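Local coordinates for nitrite reductase (Hyphomicrobium denitrificans, PDB 2DV6), which probably reduces nitrite to nitric oxide with electrons delivered by cytochrome c, using several copper centres within a hexameric assembly, at residues Leu69-Gly72 with Gln76-Val79; Ala85-Ile90 with Tyr113-Gly118; Val221-Ala226 with Gly275-Glu280. All coordinates share one frame; numbering follows the deposited sequence.

Contact 1: residues Leu69-Gly72 with Gln76-Val79; sequences LVNG and QHDV. With CU (copper (II) ion), chain I.
Leu-69, near the end of strand 64-70 in an N-terminal cupredoxin domain, and Asn-71, just past it, back the loop that presents His-77 to a type 1 copper. It is an example of a strand end and a following loop packing round a metal ligand. Leu-69 supplies the apolar part: its CG lies 3.5 Å from Val-79 CG2, the two side chains crossing at a slant, and its CD1 rests 4.0 Å from Asp-78 CA, against the backbone. The carboxylate of Asp-78 leaves on the other side of the loop, toward Ser-115 and Arg-87. With an alanine here in place of Leu-69, Val-79 CG2 would probably lose its close neighbour and a gap would open behind the backbone of Asp-78. Asn-71 meets the histidine itself. With CG anti to the backbone N (chi1 -176°), its amide reaches across to the imidazole, ND2 standing 3.8 Å from His-77 CD2. Amide and ring planes are inclined by 54°, and the contact is one of van der Waals touch. The amide's hydrogen bonds go into the turn: OD1 accepts from Gly-74 N and ND2 donates to Ala-75 O, tying together the short link between the segments. The His-77 ring bonds the copper through ND1 at 2.1 Å, where Cys-114 and His-119 are fellow ligands, and its NE2 is hydrogen-bonded to Glu-73 OE2. Thr-33 of strand 27-36 also touches Leu-69, Asn-71 and His-77. The imidazole is thus gripped at both nitrogens, by the metal and by a carboxylate, while the asparagine amide touches the ring obliquely at CD2; together these contacts should restrict rotation of the ring and set the direction of its copper bond.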
loop_
_atom_site.group_PDB
_atom_site.type_symbol
_atom_site.label_atom_id
_atom_site.label_comp_id
_atom_site.label_asym_id
_atom_site.label_seq_id
_atom_site.Cartn_x
_atom_site.Cartn_y
_atom_site.Cartn_z
ATOM N N LEU A 69 18.365 -3.734 -19.007
ATOM C CA LEU A 69 17.256 -4.616 -18.732
ATOM C C LEU A 69 17.077 -4.670 -17.225
ATOM O O LEU A 69 18.032 -4.994 -16.508
ATOM C CB LEU A 69 17.603 -6.014 -19.252
ATOM C CG LEU A 69 16.573 -7.140 -19.426
ATOM C CD1 LEU A 69 16.986 -8.451 -18.738
ATOM C CD2 LEU A 69 15.086 -6.785 -19.275
ATOM N N VAL A 70 15.867 -4.367 -16.756
ATOM C CA VAL A 70 15.535 -4.503 -15.334
ATOM C C VAL A 70 14.383 -5.488 -15.184
ATOM O O VAL A 70 13.364 -5.372 -15.850
ATOM C CB VAL A 70 15.119 -3.114 -14.711
ATOM C CG1 VAL A 70 14.792 -3.238 -13.209
ATOM C CG2 VAL A 70 16.194 -2.053 -14.997
ATOM N N ASN A 71 14.545 -6.439 -14.280
ATOM C CA ASN A 71 13.562 -7.453 -14.016
ATOM C C ASN A 71 12.435 -6.823 -13.178
ATOM O O ASN A 71 12.681 -6.257 -12.088
ATOM C CB ASN A 71 14.270 -8.621 -13.291
ATOM C CG ASN A 71 13.368 -9.794 -13.036
ATOM O OD1 ASN A 71 12.203 -9.625 -12.671
ATOM N ND2 ASN A 71 13.916 -11.007 -13.186
ATOM N N GLY A 72 11.218 -6.891 -13.711
ATOM C CA GLY A 72 10.058 -6.260 -13.086
ATOM C C GLY A 72 9.281 -7.192 -12.178
ATOM O O GLY A 72 8.823 -6.790 -11.120
ATOM N N GLN A 76 12.835 -15.417 -14.548
ATOM C CA GLN A 76 14.175 -15.331 -15.080
ATOM C C GLN A 76 14.112 -14.723 -16.475
ATOM O O GLN A 76 13.214 -15.091 -17.235
ATOM C CB GLN A 76 14.751 -16.737 -15.120
ATOM C CG GLN A 76 16.193 -16.819 -15.386
ATOM C CD GLN A 76 16.705 -18.232 -15.171
ATOM O OE1 GLN A 76 16.057 -19.212 -15.577
ATOM N NE2 GLN A 76 17.861 -18.348 -14.508
ATOM N N HIS A 77 15.024 -13.797 -16.810
ATOM C CA HIS A 77 14.993 -13.144 -18.135
ATOM C C HIS A 77 16.357 -12.801 -18.711
ATOM O O HIS A 77 17.308 -12.615 -17.981
ATOM C CB HIS A 77 14.197 -11.821 -18.133
ATOM C CG HIS A 77 12.790 -11.940 -17.630
ATOM N ND1 HIS A 77 11.821 -12.673 -18.274
ATOM C CD2 HIS A 77 12.193 -11.414 -16.542
ATOM C CE1 HIS A 77 10.684 -12.587 -17.615
ATOM N NE2 HIS A 77 10.885 -11.826 -16.554
ATOM N N ASP A 78 16.418 -12.658 -20.031
ATOM C CA ASP A 78 17.482 -11.890 -20.659
ATOM C C ASP A 78 16.905 -11.113 -21.843
ATOM O O ASP A 78 15.670 -11.057 -22.002
ATOM C CB ASP A 78 18.717 -12.752 -21.037
ATOM C CG ASP A 78 18.417 -13.859 -22.057
ATOM O OD1 ASP A 78 19.326 -14.728 -22.260
ATOM O OD2 ASP A 78 17.324 -13.865 -22.687
ATOM N N VAL A 79 17.793 -10.495 -22.629
ATOM C CA VAL A 79 17.481 -9.941 -23.928
ATOM C C VAL A 79 18.576 -10.438 -24.867
ATOM O O VAL A 79 19.761 -10.302 -24.563
ATOM C CB VAL A 79 17.612 -8.403 -24.001
ATOM C CG1 VAL A 79 17.069 -7.899 -25.351
ATOM C CG2 VAL A 79 16.907 -7.736 -22.897
HETATM CU CU CU I . 12.070 -13.845 -20.039
#

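Contact 2: residues Ala85-Ile90 with Tyr113-Gly118; sequences AARSAI and YCSIAG. With CU (copper (II) ion), chain I.
Arg-87 turns the edge of its guanidinium toward the hydroxyl of Ser-115, with OG near the guanidinium plane and 3.5 Å from NH1. The arginine starts with CG between its backbone N and carbonyl carbon (chi1 65°) and bends again at chi3 (82°), which carries NH1 over to the serine. Both groups share a stronger partner in Asp-78: its OD1 forms a salt bridge with Arg-87 NH1 and a hydrogen bond with Ser-115 OG, and this probably fixes the spacing of the other two. Further along, Ile-90 and Ile-116 meet through their delta methyls, Ile-90 CD1 lying 4.0 Å from Ile-116 CD1, while the chains themselves run at a slant to one another.

Both pairs involve the loop that carries a hallmark of the cupredoxin fold: the cysteine ligand just after strand 108-113, followed by the residues that lead to the histidine ligand His-119. Cys-114 SG binds the copper at 2.2 Å, and the backbone N of Ile-116 donates a long hydrogen bond of 3.6 Å to that same SG, with an N-H...S angle of 156°. Such an amide bond would be expected to draw charge from the thiolate and so tune the copper. Ile-116 lies beside the metal too, its CB 4.2 Å from the copper, while Leu-216 of a second subunit packs on Arg-87.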
loop_
_atom_site.group_PDB
_atom_site.type_symbol
_atom_site.label_atom_id
_atom_site.label_comp_id
_atom_site.label_asym_id
_atom_site.label_seq_id
_atom_site.Cartn_x
_atom_site.Cartn_y
_atom_site.Cartn_z
ATOM N N ALA A 85 24.248 -10.925 -32.218
ATOM C CA ALA A 85 24.744 -11.769 -31.115
ATOM C C ALA A 85 25.251 -10.930 -29.926
ATOM O O ALA A 85 26.368 -11.115 -29.417
ATOM C CB ALA A 85 25.813 -12.750 -31.610
ATOM N N ALA A 86 24.447 -9.948 -29.560
ATOM C CA ALA A 86 24.648 -9.160 -28.375
ATOM C C ALA A 86 23.518 -9.608 -27.449
ATOM O O ALA A 86 22.382 -9.878 -27.894
ATOM C CB ALA A 86 24.519 -7.696 -28.713
ATOM N N ARG A 87 23.825 -9.712 -26.166
ATOM C CA ARG A 87 22.813 -10.100 -25.196
ATOM C C ARG A 87 23.180 -9.598 -23.808
ATOM O O ARG A 87 24.337 -9.294 -23.527
ATOM C CB ARG A 87 22.630 -11.619 -25.185
ATOM C CG ARG A 87 23.874 -12.439 -24.700
ATOM C CD ARG A 87 23.376 -13.760 -24.097
ATOM N NE ARG A 87 23.114 -14.714 -25.133
ATOM C CZ ARG A 87 22.178 -15.670 -25.152
ATOM N NH1 ARG A 87 21.281 -15.874 -24.186
ATOM N NH2 ARG A 87 22.148 -16.432 -26.216
ATOM N N SER A 88 22.169 -9.510 -22.961
ATOM C CA SER A 88 22.347 -9.201 -21.554
ATOM C C SER A 88 22.696 -10.491 -20.839
ATOM O O SER A 88 22.529 -11.603 -21.377
ATOM C CB SER A 88 21.056 -8.641 -20.972
ATOM O OG SER A 88 20.105 -9.685 -20.787
ATOM N N ALA A 89 23.176 -10.341 -19.614
ATOM C CA ALA A 89 23.254 -11.443 -18.713
ATOM C C ALA A 89 21.801 -11.800 -18.308
ATOM O O ALA A 89 20.867 -10.985 -18.460
ATOM C CB ALA A 89 24.105 -11.053 -17.482
ATOM N N ILE A 90 21.625 -13.014 -17.811
ATOM C CA ILE A 90 20.370 -13.420 -17.202
ATOM C C ILE A 90 20.181 -12.738 -15.850
ATOM O O ILE A 90 21.084 -12.619 -15.009
ATOM C CB ILE A 90 20.250 -14.979 -17.060
ATOM C CG1 ILE A 90 20.177 -15.610 -18.461
ATOM C CG2 ILE A 90 18.984 -15.368 -16.281
ATOM C CD1 ILE A 90 20.455 -17.153 -18.517
ATOM N N TYR A 113 14.689 -10.545 -28.061
ATOM C CA TYR A 113 13.746 -11.489 -27.440
ATOM C C TYR A 113 14.379 -12.089 -26.184
ATOM O O TYR A 113 15.600 -11.986 -25.978
ATOM C CB TYR A 113 13.352 -12.604 -28.431
ATOM C CG TYR A 113 14.553 -13.439 -28.852
ATOM C CD1 TYR A 113 14.941 -14.569 -28.115
ATOM C CD2 TYR A 113 15.314 -13.084 -29.960
ATOM C CE1 TYR A 113 16.080 -15.316 -28.476
ATOM C CE2 TYR A 113 16.444 -13.837 -30.338
ATOM C CZ TYR A 113 16.816 -14.926 -29.587
ATOM O OH TYR A 113 17.910 -15.645 -29.960
ATOM N N CYS A 114 13.546 -12.716 -25.354
ATOM C CA CYS A 114 14.031 -13.400 -24.170
ATOM C C CYS A 114 14.262 -14.870 -24.504
ATOM O O CYS A 114 13.402 -15.498 -25.128
ATOM C CB CYS A 114 13.048 -13.259 -23.002
ATOM S SG CYS A 114 13.648 -14.112 -21.558
ATOM N N SER A 115 15.412 -15.404 -24.074
ATOM C CA SER A 115 15.840 -16.743 -24.477
ATOM C C SER A 115 15.464 -17.778 -23.434
ATOM O O SER A 115 15.719 -18.947 -23.628
ATOM C CB SER A 115 17.358 -16.786 -24.672
ATOM O OG SER A 115 18.005 -16.707 -23.408
ATOM N N ILE A 116 14.909 -17.346 -22.307
ATOM C CA ILE A 116 14.396 -18.280 -21.303
ATOM C C ILE A 116 13.247 -19.127 -21.898
ATOM O O ILE A 116 12.375 -18.608 -22.650
ATOM C CB ILE A 116 14.015 -17.514 -20.003
ATOM C CG1 ILE A 116 15.217 -16.699 -19.484
ATOM C CG2 ILE A 116 13.433 -18.442 -18.934
ATOM C CD1 ILE A 116 16.564 -17.502 -19.384
ATOM N N ALA A 117 13.261 -20.435 -21.605
ATOM C CA ALA A 117 12.298 -21.355 -22.214
ATOM C C ALA A 117 10.847 -20.839 -22.078
ATOM O O ALA A 117 10.360 -20.599 -20.952
ATOM C CB ALA A 117 12.427 -22.789 -21.604
ATOM N N GLY A 118 10.180 -20.661 -23.216
ATOM C CA GLY A 118 8.773 -20.285 -23.241
ATOM C C GLY A 118 8.531 -18.795 -23.343
ATOM O O GLY A 118 7.489 -18.372 -23.843
HETATM CU CU CU I . 12.070 -13.845 -20.039
#

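Contact 3: residues Val221-Ala226 with Gly275-Glu280; sequences VDFHGA and GLLLVE. With CU (copper (II) ion), chain H.
Leu-277 reaches from strand 274-280 toward the turn that follows strand 222-223, and its contacts sharpen atom by atom. At the base, CB stands 4.6 Å from Phe-223 CD2. CG, set anti to the backbone N (chi1 -176°), comes to 4.3 Å from the same CD2, approaching the phenyl ring obliquely. One branch, CD1, continues to the turn and lies 4.1 Å from Gly-225 CA; within its own strand it also has Val-279 CG2 beside it. The other branch, CD2, is directed away from Gly-225. The fit against the glycine is close: a beta carbon at Gly-225 would fall 2.8 Å from Leu-277 CD1, a clash, so the leucine methyl occupies space that the bare backbone leaves to it.

This is the core of a cupredoxin domain of the multicopper oxidase family, seen where the outer strand 222-223 gives way to a type I turn from Phe-223 to Ala-226, closed by a hydrogen bond from Ala-226 N to Phe-223 O. Phe-223 fills the interior between the segments, with Val-221 CG2 over one face, offset toward the rim, and with Tyr-258 of the adjacent strand 254-259 and Phe-248 of strand 243-249, in the other sheet, meeting the ring. The next residue, His-224, serves the metal: NE2 binds a copper at 2.1 Å, with a water as a further ligand at 2.5 Å. His-259 of the same chain and His-416 of a fourth subunit complete the three histidines of this interfacial type 2 site. Asp-222 OD2 lies in the plane of the His-224 ring, at its edge, and His-224 ND1 is hydrogen-bonded to Gln-389 OE1 of that fourth subunit.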
loop_
_atom_site.group_PDB
_atom_site.type_symbol
_atom_site.label_atom_id
_atom_site.label_comp_id
_atom_site.label_asym_id
_atom_site.label_seq_id
_atom_site.Cartn_x
_atom_site.Cartn_y
_atom_site.Cartn_z
ATOM N N VAL A 221 23.822 38.490 -7.179
ATOM C CA VAL A 221 25.067 37.825 -7.533
ATOM C C VAL A 221 26.062 37.894 -6.360
ATOM O O VAL A 221 26.159 38.907 -5.693
ATOM C CB VAL A 221 25.683 38.406 -8.864
ATOM C CG1 VAL A 221 25.986 39.972 -8.735
ATOM C CG2 VAL A 221 26.959 37.631 -9.245
ATOM N N ASP A 222 26.758 36.788 -6.106
ATOM C CA ASP A 222 27.858 36.654 -5.138
ATOM C C ASP A 222 29.068 36.244 -6.014
ATOM O O ASP A 222 28.992 35.215 -6.689
ATOM C CB ASP A 222 27.457 35.531 -4.131
ATOM C CG ASP A 222 28.623 35.015 -3.217
ATOM O OD1 ASP A 222 28.300 34.257 -2.258
ATOM O OD2 ASP A 222 29.834 35.333 -3.409
ATOM N N PHE A 223 30.139 37.053 -6.045
ATOM C CA PHE A 223 31.398 36.680 -6.723
ATOM C C PHE A 223 32.419 36.148 -5.702
ATOM O O PHE A 223 32.728 36.859 -4.722
ATOM C CB PHE A 223 32.050 37.876 -7.456
ATOM C CG PHE A 223 31.169 38.545 -8.491
ATOM C CD1 PHE A 223 30.379 39.661 -8.151
ATOM C CD2 PHE A 223 31.156 38.098 -9.798
ATOM C CE1 PHE A 223 29.581 40.294 -9.110
ATOM C CE2 PHE A 223 30.373 38.712 -10.760
ATOM C CZ PHE A 223 29.559 39.807 -10.415
ATOM N N HIS A 224 32.963 34.946 -5.920
ATOM C CA HIS A 224 33.999 34.417 -4.994
ATOM C C HIS A 224 35.316 35.206 -5.088
ATOM O O HIS A 224 36.167 35.104 -4.196
ATOM C CB HIS A 224 34.275 32.913 -5.216
ATOM C CG HIS A 224 33.155 32.024 -4.805
ATOM N ND1 HIS A 224 33.261 30.652 -4.818
ATOM C CD2 HIS A 224 31.924 32.301 -4.317
ATOM C CE1 HIS A 224 32.129 30.118 -4.393
ATOM N NE2 HIS A 224 31.301 31.095 -4.085
ATOM N N GLY A 225 35.495 35.954 -6.177
ATOM C CA GLY A 225 36.636 36.871 -6.282
ATOM C C GLY A 225 36.429 38.283 -5.721
ATOM O O GLY A 225 37.336 39.119 -5.794
ATOM N N ALA A 226 35.235 38.542 -5.185
ATOM C CA ALA A 226 34.930 39.800 -4.528
ATOM C C ALA A 226 35.177 39.707 -3.016
ATOM O O ALA A 226 34.972 38.641 -2.387
ATOM C CB ALA A 226 33.479 40.235 -4.833
ATOM N N GLY A 275 28.457 31.038 -12.804
ATOM C CA GLY A 275 29.374 31.420 -13.874
ATOM C C GLY A 275 30.795 31.485 -13.355
ATOM O O GLY A 275 31.058 31.176 -12.198
ATOM N N LEU A 276 31.729 31.850 -14.208
ATOM C CA LEU A 276 33.123 32.034 -13.763
ATOM C C LEU A 276 33.612 33.481 -13.974
ATOM O O LEU A 276 33.228 34.150 -14.960
ATOM C CB LEU A 276 34.069 31.095 -14.526
ATOM C CG LEU A 276 33.983 29.603 -14.171
ATOM C CD1 LEU A 276 34.937 28.821 -15.034
ATOM C CD2 LEU A 276 34.307 29.366 -12.709
ATOM N N LEU A 277 34.490 33.897 -13.060
ATOM C CA LEU A 277 35.126 35.177 -13.056
ATOM C C LEU A 277 36.610 34.894 -12.910
ATOM O O LEU A 277 37.047 34.383 -11.851
ATOM C CB LEU A 277 34.671 35.985 -11.846
ATOM C CG LEU A 277 35.056 37.459 -11.512
ATOM C CD1 LEU A 277 35.707 37.664 -10.163
ATOM C CD2 LEU A 277 35.701 38.321 -12.607
ATOM N N LEU A 278 37.381 35.230 -13.944
ATOM C CA LEU A 278 38.806 35.076 -13.872
ATOM C C LEU A 278 39.412 36.426 -13.461
ATOM O O LEU A 278 39.165 37.438 -14.123
ATOM C CB LEU A 278 39.394 34.610 -15.224
ATOM C CG LEU A 278 40.951 34.605 -15.313
ATOM C CD1 LEU A 278 41.634 33.681 -14.297
ATOM C CD2 LEU A 278 41.494 34.276 -16.720
ATOM N N VAL A 279 40.204 36.418 -12.385
ATOM C CA VAL A 279 41.061 37.556 -12.032
ATOM C C VAL A 279 42.515 37.177 -12.349
ATOM O O VAL A 279 43.160 36.442 -11.598
ATOM C CB VAL A 279 40.899 38.007 -10.557
ATOM C CG1 VAL A 279 41.787 39.238 -10.253
ATOM C CG2 VAL A 279 39.403 38.289 -10.244
ATOM N N GLU A 280 43.002 37.674 -13.488
ATOM C CA GLU A 280 44.327 37.367 -13.998
ATOM C C GLU A 280 45.413 37.878 -13.049
ATOM O O GLU A 280 45.242 38.948 -12.430
ATOM C CB GLU A 280 44.515 38.026 -15.370
ATOM C CG GLU A 280 43.691 37.409 -16.525
ATOM C CD GLU A 280 44.270 37.707 -17.919
ATOM O OE1 GLU A 280 45.375 38.277 -18.008
ATOM O OE2 GLU A 280 43.623 37.367 -18.933
HETATM CU CU CU H . 29.410 30.888 -3.242
HETATM O O HOH W 1 28.203 31.371 -1.071
#

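Along the chain the three contacts follow in series, each closing before the next opens. Contacts 1 and 2 are neighbours, their centres 9 Å apart, in the N-terminal cupredoxin domain; they supply different ligands to one copper and meet through Asp-78, with strand 64-70 in one sheet and strands 86-87 and 108-113 in the other. Contact 3 belongs to a separate cupredoxin domain, in the sheet that holds strands 222-223 and 274-280, and its centre is about 50 Å from that of contact 1 and 54 Å from that of contact 2. Lying on opposite sides of the chain's centre without touching, the two regions are unlikely to exchange electrons directly within one chain.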